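Local coordinates for hydroxynitrile lyase (Passiflora edulis, PDB 5Y02), which probably acts as a lyase on cyanohydrins, and binds (R)-mandelonitrile in a pocket of its stress-responsive A/B barrel domain, at residues 85-88 with 89-92. Numbering follows the deposited sequence.
Sequences LEFA and KEFF. With MXN ((2R)-hydroxy(phenyl)ethanenitrile), chain M.
Phe91 sets its CB over one face of the Phe87 ring, 3.8 Å from the ring centroid, a CH-pi contact displaced toward the rim. Beyond CB the two rings run nearly parallel, planes at 21°, but are slid apart with little overlap. CG stands anti to the backbone N in both residues (chi1 179° in Phe87), which brings Phe87 CE2 and CZ beside the base of Phe91. Phe87 O accepts two bonds: Phe91 N at 2.8 Å, almost in line with the carbonyl, and Glu90 N at 3.0 Å from above the carbonyl plane. Phe87 and Phe91, on helix 82-91 of this dimeric alpha/beta-barrel protein, line the mandelonitrile pocket together with the following Phe92. Ligand C4 meets the Phe87 ring at its edge, in plane, 3.7 Å from Phe87 CD2. Phe92 CZ approaches ligand C2 at 3.5 Å, and Phe92 CE2 rests on Ala88 CB at 3.7 Å; Arg57 of the second subunit makes a cation-pi contact with Phe92. Cut back to an alanine, Phe87 would no longer offer a face to Phe91 CB, and a gap would probably open beside the ligand phenyl. On the exposed flank, Glu86 OE2 and Lys89 NZ form a long salt bridge, 3.3 Å.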
loop_
_atom_site.group_PDB
_atom_site.type_symbol
_atom_site.label_atom_id
_atom_site.label_comp_id
_atom_site.label_asym_id
_atom_site.label_seq_id
_atom_site.Cartn_x
_atom_site.Cartn_y
_atom_site.Cartn_z
ATOM N N LEU A 85 20.860 -4.633 2.083
ATOM C CA LEU A 85 21.063 -6.056 2.348
ATOM C C LEU A 85 21.216 -6.326 3.842
ATOM O O LEU A 85 20.742 -7.353 4.332
ATOM C CB LEU A 85 22.271 -6.606 1.595
ATOM C CG LEU A 85 22.191 -6.639 0.071
ATOM C CD1 LEU A 85 23.573 -6.968 -0.475
ATOM C CD2 LEU A 85 21.158 -7.634 -0.437
ATOM N N GLU A 86 21.871 -5.415 4.559
ATOM C CA GLU A 86 21.993 -5.558 6.006
ATOM C C GLU A 86 20.653 -5.433 6.702
ATOM O O GLU A 86 20.372 -6.187 7.623
ATOM C CB GLU A 86 22.998 -4.560 6.596
ATOM C CG GLU A 86 24.443 -4.868 6.213
ATOM C CD GLU A 86 24.884 -6.268 6.624
ATOM O OE1 GLU A 86 24.909 -6.540 7.836
ATOM O OE2 GLU A 86 25.191 -7.104 5.743
ATOM N N PHE A 87 19.836 -4.474 6.266
ATOM C CA PHE A 87 18.490 -4.327 6.809
ATOM C C PHE A 87 17.622 -5.568 6.514
ATOM O O PHE A 87 16.866 -6.000 7.379
ATOM C CB PHE A 87 17.830 -3.053 6.289
ATOM C CG PHE A 87 16.437 -2.867 6.793
ATOM C CD1 PHE A 87 16.215 -2.629 8.139
ATOM C CD2 PHE A 87 15.347 -2.996 5.943
ATOM C CE1 PHE A 87 14.925 -2.515 8.633
ATOM C CE2 PHE A 87 14.054 -2.862 6.425
ATOM C CZ PHE A 87 13.845 -2.616 7.774
ATOM N N ALA A 88 17.763 -6.155 5.324
ATOM C CA ALA A 88 16.970 -7.341 4.933
ATOM C C ALA A 88 17.167 -8.511 5.893
ATOM O O ALA A 88 16.242 -9.283 6.124
ATOM C CB ALA A 88 17.314 -7.784 3.513
ATOM N N LYS A 89 18.380 -8.628 6.431
ATOM C CA LYS A 89 18.713 -9.684 7.402
ATOM C C LYS A 89 17.921 -9.579 8.701
ATOM O O LYS A 89 17.654 -10.592 9.343
ATOM C CB LYS A 89 20.210 -9.663 7.726
ATOM C CG LYS A 89 21.085 -10.085 6.569
ATOM C CD LYS A 89 22.557 -9.945 6.925
ATOM C CE LYS A 89 23.401 -10.258 5.708
ATOM N NZ LYS A 89 24.839 -10.400 6.050
ATOM N N GLU A 90 17.555 -8.362 9.095
ATOM C CA GLU A 90 16.688 -8.210 10.247
ATOM C C GLU A 90 15.221 -8.106 9.878
ATOM O O GLU A 90 14.397 -8.613 10.605
ATOM C CB GLU A 90 17.153 -7.094 11.176
ATOM C CG GLU A 90 16.931 -5.675 10.738
ATOM C CD GLU A 90 17.015 -4.676 11.900
ATOM O OE1 GLU A 90 17.478 -5.009 13.018
ATOM O OE2 GLU A 90 16.594 -3.541 11.703
ATOM N N PHE A 91 14.891 -7.484 8.743
ATOM C CA PHE A 91 13.492 -7.229 8.423
ATOM C C PHE A 91 12.698 -8.477 8.020
ATOM O O PHE A 91 11.661 -8.741 8.603
ATOM C CB PHE A 91 13.377 -6.164 7.348
ATOM C CG PHE A 91 11.965 -5.760 7.070
ATOM C CD1 PHE A 91 11.227 -5.090 8.036
ATOM C CD2 PHE A 91 11.369 -6.062 5.846
ATOM C CE1 PHE A 91 9.908 -4.718 7.792
ATOM C CE2 PHE A 91 10.061 -5.694 5.592
ATOM C CZ PHE A 91 9.334 -5.022 6.559
ATOM N N PHE A 92 13.170 -9.222 7.023
ATOM C CA PHE A 92 12.387 -10.349 6.498
ATOM C C PHE A 92 12.169 -11.461 7.531
ATOM O O PHE A 92 11.050 -11.956 7.653
ATOM C CB PHE A 92 12.973 -10.884 5.173
ATOM C CG PHE A 92 12.875 -9.886 4.038
ATOM C CD1 PHE A 92 11.644 -9.362 3.665
ATOM C CD2 PHE A 92 14.004 -9.480 3.343
ATOM C CE1 PHE A 92 11.539 -8.426 2.652
ATOM C CE2 PHE A 92 13.910 -8.561 2.305
ATOM C CZ PHE A 92 12.670 -8.027 1.958
HETATM C C1 MXN M . 12.936 -3.462 2.208
HETATM C C2 MXN M . 13.380 -4.689 2.694
HETATM C C3 MXN M . 14.744 -4.974 2.768
HETATM C C4 MXN M . 15.665 -4.013 2.365
HETATM C C5 MXN M . 15.233 -2.792 1.866
HETATM C C6 MXN M . 13.874 -2.507 1.787
HETATM C C7 MXN M . 11.471 -3.231 2.113
HETATM C C8 MXN M . 10.965 -4.260 1.175
HETATM N N9 MXN M . 10.577 -5.073 0.431
HETATM O O10 MXN M . 11.190 -1.917 1.596
#